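Local coordinates for phage tail sheath protein (Desulfitobacterium hafniense, PDB 3HXL), which probably serves as the building block of a contractile phage-type tail sheath, the tube of subunits that surrounds the inner tail tube, at residues 115-120 / 156-161; 277-282 / 388-393. One frame throughout, in Å; residues are numbered along the deposited sequence.

Contact 1. Residues 115-120 / 156-161; sequences NDITLV and NDWVIF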
loop_
_atom_site.group_PDB
_atom_site.type_symbol
_atom_site.label_atom_id
_atom_site.label_comp_id
_atom_site.label_asym_id
_atom_site.label_seq_id
_atom_site.Cartn_x
_atom_site.Cartn_y
_atom_site.Cartn_z
ATOM N N ASN A 115 -27.544 -2.227 -3.258
ATOM C CA ASN A 115 -28.683 -2.243 -4.172
ATOM C C ASN A 115 -28.665 -3.438 -5.130
ATOM O O ASN A 115 -29.615 -3.647 -5.885
ATOM C CB ASN A 115 -28.756 -0.945 -4.982
ATOM C CG ASN A 115 -28.830 0.291 -4.106
ATOM O OD1 ASN A 115 -29.584 0.338 -3.127
ATOM N ND2 ASN A 115 -28.054 1.309 -4.461
ATOM N N ASP A 116 -27.590 -4.220 -5.108
ATOM C CA ASP A 116 -27.501 -5.395 -5.975
ATOM C C ASP A 116 -27.982 -6.629 -5.224
ATOM O O ASP A 116 -27.863 -7.754 -5.710
ATOM C CB ASP A 116 -26.064 -5.639 -6.441
ATOM C CG ASP A 116 -25.504 -4.491 -7.257
ATOM O OD1 ASP A 116 -26.295 -3.764 -7.889
ATOM O OD2 ASP A 116 -24.266 -4.329 -7.275
ATOM N N ILE A 117 -28.510 -6.413 -4.027
ATOM C CA ILE A 117 -29.005 -7.507 -3.205
ATOM C C ILE A 117 -30.520 -7.592 -3.336
ATOM O O ILE A 117 -31.207 -6.571 -3.378
ATOM C CB ILE A 117 -28.646 -7.290 -1.724
ATOM C CG1 ILE A 117 -27.147 -6.997 -1.593
ATOM C CG2 ILE A 117 -29.003 -8.536 -0.913
ATOM C CD1 ILE A 117 -26.697 -6.696 -0.177
ATOM N N THR A 118 -31.036 -8.812 -3.406
ATOM C CA THR A 118 -32.475 -9.016 -3.514
ATOM C C THR A 118 -32.918 -10.133 -2.583
ATOM O O THR A 118 -32.293 -11.193 -2.522
ATOM C CB THR A 118 -32.892 -9.377 -4.957
ATOM O OG1 THR A 118 -32.571 -8.291 -5.834
ATOM C CG2 THR A 118 -34.394 -9.643 -5.031
ATOM N N LEU A 119 -34.000 -9.879 -1.858
ATOM C CA LEU A 119 -34.549 -10.852 -0.921
ATOM C C LEU A 119 -35.624 -11.701 -1.590
ATOM O O LEU A 119 -36.450 -11.192 -2.344
ATOM C CB LEU A 119 -35.157 -10.133 0.284
ATOM C CG LEU A 119 -36.003 -11.000 1.218
ATOM C CD1 LEU A 119 -35.107 -11.962 1.976
ATOM C CD2 LEU A 119 -36.773 -10.112 2.182
ATOM N N VAL A 120 -35.597 -12.998 -1.304
ATOM C CA VAL A 120 -36.573 -13.936 -1.839
ATOM C C VAL A 120 -37.080 -14.809 -0.691
ATOM O O VAL A 120 -36.291 -15.455 0.006
ATOM C CB VAL A 120 -35.948 -14.837 -2.934
ATOM C CG1 VAL A 120 -36.965 -15.879 -3.402
ATOM C CG2 VAL A 120 -35.501 -13.984 -4.116
ATOM N N ASN A 156 -26.050 -13.044 7.550
ATOM C CA ASN A 156 -25.095 -13.692 6.656
ATOM C C ASN A 156 -24.019 -12.680 6.275
ATOM O O ASN A 156 -23.954 -11.600 6.859
ATOM C CB ASN A 156 -25.794 -14.255 5.410
ATOM C CG ASN A 156 -26.619 -13.220 4.669
ATOM O OD1 ASN A 156 -26.127 -12.155 4.301
ATOM N ND2 ASN A 156 -27.884 -13.545 4.430
ATOM N N ASP A 157 -23.173 -13.013 5.305
ATOM C CA ASP A 157 -22.106 -12.095 4.922
ATOM C C ASP A 157 -22.598 -10.893 4.120
ATOM O O ASP A 157 -21.820 -9.989 3.809
ATOM C CB ASP A 157 -21.020 -12.824 4.121
ATOM C CG ASP A 157 -20.446 -14.018 4.859
ATOM O OD1 ASP A 157 -20.270 -13.942 6.095
ATOM O OD2 ASP A 157 -20.153 -15.035 4.194
ATOM N N TRP A 158 -23.887 -10.863 3.799
ATOM C CA TRP A 158 -24.425 -9.758 3.010
ATOM C C TRP A 158 -25.452 -8.864 3.686
ATOM O O TRP A 158 -25.472 -7.656 3.446
ATOM C CB TRP A 158 -25.029 -10.294 1.719
ATOM C CG TRP A 158 -24.023 -10.884 0.812
ATOM C CD1 TRP A 158 -23.638 -12.192 0.745
ATOM C CD2 TRP A 158 -23.257 -10.184 -0.169
ATOM N NE1 TRP A 158 -22.679 -12.352 -0.232
ATOM C CE2 TRP A 158 -22.429 -11.135 -0.809
ATOM C CE3 TRP A 158 -23.198 -8.846 -0.576
ATOM C CZ2 TRP A 158 -21.542 -10.785 -1.832
ATOM C CZ3 TRP A 158 -22.317 -8.498 -1.595
ATOM C CH2 TRP A 158 -21.503 -9.468 -2.213
ATOM N N VAL A 159 -26.315 -9.450 4.511
ATOM C CA VAL A 159 -27.344 -8.664 5.178
ATOM C C VAL A 159 -27.612 -9.047 6.626
ATOM O O VAL A 159 -27.196 -10.106 7.104
ATOM C CB VAL A 159 -28.693 -8.754 4.432
ATOM C CG1 VAL A 159 -28.531 -8.280 2.998
ATOM C CG2 VAL A 159 -29.217 -10.183 4.469
ATOM N N ILE A 160 -28.322 -8.153 7.308
ATOM C CA ILE A 160 -28.715 -8.333 8.696
ATOM C C ILE A 160 -30.240 -8.349 8.694
ATOM O O ILE A 160 -30.871 -7.485 8.084
ATOM C CB ILE A 160 -28.238 -7.156 9.587
ATOM C CG1 ILE A 160 -26.707 -7.061 9.570
ATOM C CG2 ILE A 160 -28.753 -7.339 11.005
ATOM C CD1 ILE A 160 -26.005 -8.264 10.170
ATOM N N PHE A 161 -30.827 -9.335 9.361
ATOM C CA PHE A 161 -32.280 -9.446 9.425
ATOM C C PHE A 161 -32.798 -8.792 10.698
ATOM O O PHE A 161 -32.217 -8.959 11.771
ATOM C CB PHE A 161 -32.694 -10.918 9.398
ATOM C CG PHE A 161 -32.286 -11.637 8.149
ATOM C CD1 PHE A 161 -32.963 -11.421 6.955
ATOM C CD2 PHE A 161 -31.212 -12.519 8.161
ATOM C CE1 PHE A 161 -32.579 -12.079 5.790
ATOM C CE2 PHE A 161 -30.817 -13.184 7.001
ATOM C CZ PHE A 161 -31.499 -12.963 5.814
#
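Ile117 makes a mainly apolar contact across the beta-sandwich domain, packing from one sheet on Val159 of the other and on Trp158 of the loop leading into its strand. Strand 117-123 belongs to the four-stranded antiparallel sheet and strand 159-162 is an outer strand of the three-stranded one; the strands do not pair, and no hydrogen bond runs between the segments. All three touching residues are buried. Two branches of Ile117 share the work: CG2 meets Val159 CG1 at 3.9 Å, while CD1 lies 4.0 Å from the same methyl and 3.9 Å from Trp158 O, and reaches on to the Trp158 ring, which it approaches obliquely at CE3. CG1 stands anti to the carbonyl carbon (chi1 -51°), and the extended second torsion carries CD1 outward to the indole. Leu142 and Val137 also touch Trp158, and Trp44 meets its ring with the planes about 40° apart; Val105, from the neighbouring strand of the three-stranded sheet, lies against Val159. An Asx turn shapes the backbone here. Asn156 OD1 accepts from two amides: Trp158 N at 2.6 Å, in the carbonyl plane, and Val159 N at 2.7 Å, tilted 30° from that plane.

Contact 2. Residues 277-282 / 388-393; sequences ARVNES and NTLQDI
The Asn280 side chain meets the backbone of Ile393: a chi1 of 58° sets CG between the backbone N and the carbonyl carbon and brings the amide to Ile393 O, at the end of helix 373-392. The same kind of torsion in Ile393, with CG1 between N and the carbonyl carbon, brings CD1 to Val279. The asparagine lies in a type I beta turn, Arg278 to Glu281, shortly after helix 263-276, and Ile393 is the first residue to leave helical geometry after its own helix.

A single hydrogen bond joins the segments. Asn280 ND2 donates to Ile393 O over 2.8 Å, nearly straight at 171°, with the acceptor only 2° out of the amide plane and the donor in the plane of the carbonyl. Asn280 CB also lies 3.4 Å from that oxygen. Beside this polar link runs a small apolar one: the Val279 and Ile393 side chains cross at a slant, with CG2 of the valine 3.6 Å from CD1 of the isoleucine and 4.2 Å from Leu390 CD2. Leu30 touches both Leu390 and Ile393.

The turn has its own bracing. Glu281 OE1 accepts from Arg278 N, which comes from above the carboxylate plane, while OE2 forms a salt bridge with Arg278 NE at 3.2 Å. Arg345 and Arg348 of helix 344-364 bind the backbone oxygens of Asn280 and Glu281, respectively, adding further ties from the C-terminal region.

The contact thus joins the subtilisin-like and C-terminal regions through a side-chain amide bound to a carbonyl just past the helix. Negative potential at that helix end would probably favour the N-H donor, and the near-straight bond, made in the plane of the amide, should help to hold the rotation of the Asn280 amide.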
loop_
_atom_site.group_PDB
_atom_site.type_symbol
_atom_site.label_atom_id
_atom_site.label_comp_id
_atom_site.label_asym_id
_atom_site.label_seq_id
_atom_site.Cartn_x
_atom_site.Cartn_y
_atom_site.Cartn_z
ATOM N N ALA A 277 9.697 -3.527 -5.156
ATOM C CA ALA A 277 11.064 -3.478 -5.668
ATOM C C ALA A 277 12.070 -3.700 -4.537
ATOM O O ALA A 277 11.902 -3.174 -3.435
ATOM C CB ALA A 277 11.320 -2.123 -6.344
ATOM N N ARG A 278 13.109 -4.489 -4.817
ATOM C CA ARG A 278 14.155 -4.784 -3.836
ATOM C C ARG A 278 15.145 -3.630 -3.805
ATOM O O ARG A 278 15.177 -2.810 -4.727
ATOM C CB ARG A 278 14.908 -6.066 -4.215
ATOM C CG ARG A 278 14.036 -7.272 -4.517
ATOM C CD ARG A 278 14.895 -8.486 -4.868
ATOM N NE ARG A 278 14.143 -9.512 -5.587
ATOM C CZ ARG A 278 13.080 -10.146 -5.102
ATOM N NH1 ARG A 278 12.634 -9.866 -3.884
ATOM N NH2 ARG A 278 12.456 -11.054 -5.840
ATOM N N VAL A 279 15.971 -3.570 -2.763
ATOM C CA VAL A 279 16.950 -2.494 -2.645
ATOM C C VAL A 279 17.995 -2.490 -3.753
ATOM O O VAL A 279 18.737 -1.523 -3.907
ATOM C CB VAL A 279 17.669 -2.533 -1.273
ATOM C CG1 VAL A 279 16.666 -2.272 -0.169
ATOM C CG2 VAL A 279 18.359 -3.878 -1.069
ATOM N N ASN A 280 18.056 -3.569 -4.525
ATOM C CA ASN A 280 19.016 -3.644 -5.623
ATOM C C ASN A 280 18.307 -3.567 -6.974
ATOM O O ASN A 280 18.931 -3.770 -8.014
ATOM C CB ASN A 280 19.826 -4.947 -5.540
ATOM C CG ASN A 280 18.949 -6.190 -5.565
ATOM O OD1 ASN A 280 17.733 -6.106 -5.723
ATOM N ND2 ASN A 280 19.570 -7.355 -5.411
ATOM N N GLU A 281 17.007 -3.270 -6.957
ATOM C CA GLU A 281 16.232 -3.192 -8.196
ATOM C C GLU A 281 15.715 -1.799 -8.541
ATOM O O GLU A 281 15.302 -1.037 -7.665
ATOM C CB GLU A 281 15.031 -4.148 -8.148
ATOM C CG GLU A 281 15.370 -5.614 -7.884
ATOM C CD GLU A 281 14.133 -6.504 -7.863
ATOM O OE1 GLU A 281 13.038 -6.000 -7.501
ATOM O OE2 GLU A 281 14.257 -7.713 -8.193
ATOM N N SER A 282 15.737 -1.483 -9.831
ATOM C CA SER A 282 15.254 -0.199 -10.333
ATOM C C SER A 282 14.105 -0.475 -11.297
ATOM O O SER A 282 14.140 -1.454 -12.045
ATOM C CB SER A 282 16.377 0.544 -11.064
ATOM O OG SER A 282 15.853 1.602 -11.845
ATOM N N ASN A 388 28.290 -5.484 4.152
ATOM C CA ASN A 388 28.823 -6.513 3.267
ATOM C C ASN A 388 27.683 -7.278 2.605
ATOM O O ASN A 388 27.792 -7.691 1.451
ATOM C CB ASN A 388 29.737 -7.475 4.035
ATOM C CG ASN A 388 31.096 -6.870 4.323
ATOM O OD1 ASN A 388 31.644 -6.135 3.497
ATOM N ND2 ASN A 388 31.655 -7.184 5.485
ATOM N N THR A 389 26.586 -7.456 3.334
ATOM C CA THR A 389 25.423 -8.158 2.800
ATOM C C THR A 389 24.799 -7.354 1.659
ATOM O O THR A 389 24.325 -7.923 0.672
ATOM C CB THR A 389 24.365 -8.390 3.894
ATOM O OG1 THR A 389 24.932 -9.187 4.938
ATOM C CG2 THR A 389 23.148 -9.107 3.325
ATOM N N LEU A 390 24.797 -6.029 1.798
ATOM C CA LEU A 390 24.245 -5.167 0.758
ATOM C C LEU A 390 25.117 -5.245 -0.486
ATOM O O LEU A 390 24.621 -5.213 -1.611
ATOM C CB LEU A 390 24.176 -3.709 1.234
ATOM C CG LEU A 390 23.044 -3.331 2.191
ATOM C CD1 LEU A 390 23.160 -1.863 2.579
ATOM C CD2 LEU A 390 21.705 -3.584 1.506
ATOM N N GLN A 391 26.425 -5.347 -0.280
ATOM C CA GLN A 391 27.352 -5.429 -1.398
ATOM C C GLN A 391 27.228 -6.778 -2.101
ATOM O O GLN A 391 27.368 -6.859 -3.322
ATOM C CB GLN A 391 28.783 -5.217 -0.909
ATOM C CG GLN A 391 29.815 -5.150 -2.020
ATOM C CD GLN A 391 31.168 -4.702 -1.510
ATOM O OE1 GLN A 391 31.727 -5.305 -0.592
ATOM N NE2 GLN A 391 31.700 -3.638 -2.100
ATOM N N ASP A 392 26.957 -7.829 -1.330
ATOM C CA ASP A 392 26.807 -9.168 -1.896
ATOM C C ASP A 392 25.593 -9.274 -2.810
ATOM O O ASP A 392 25.607 -10.036 -3.779
ATOM C CB ASP A 392 26.681 -10.223 -0.795
ATOM C CG ASP A 392 27.950 -10.378 0.016
ATOM O OD1 ASP A 392 29.052 -10.258 -0.565
ATOM O OD2 ASP A 392 27.846 -10.638 1.234
ATOM N N ILE A 393 24.534 -8.530 -2.495
ATOM C CA ILE A 393 23.329 -8.561 -3.317
ATOM C C ILE A 393 23.371 -7.462 -4.359
ATOM O O ILE A 393 22.360 -7.153 -4.992
ATOM C CB ILE A 393 22.044 -8.382 -2.486
ATOM C CG1 ILE A 393 22.005 -6.982 -1.868
ATOM C CG2 ILE A 393 21.968 -9.459 -1.411
ATOM C CD1 ILE A 393 20.680 -6.657 -1.217
#

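Contacts 1 and 2 lie on opposite sides of the chain's centre, with centres about 50 Å apart and no secondary-structure element in common. Residues 115-120 and 156-161 meet in the buried interior of one domain, where apolar side chains pack across the sandwich with no hydrogen bond between the segments. Residues 277-282 and 388-393 come from two different family regions and meet in a partly buried place, a turn against the end of a helix, where a directional hydrogen bond accompanies a small apolar patch. The buried areas are nearly equal, 163 and 157 Å², yet contact 1 packs the two sheets within one domain, whereas contact 2 connects separate parts of the chain.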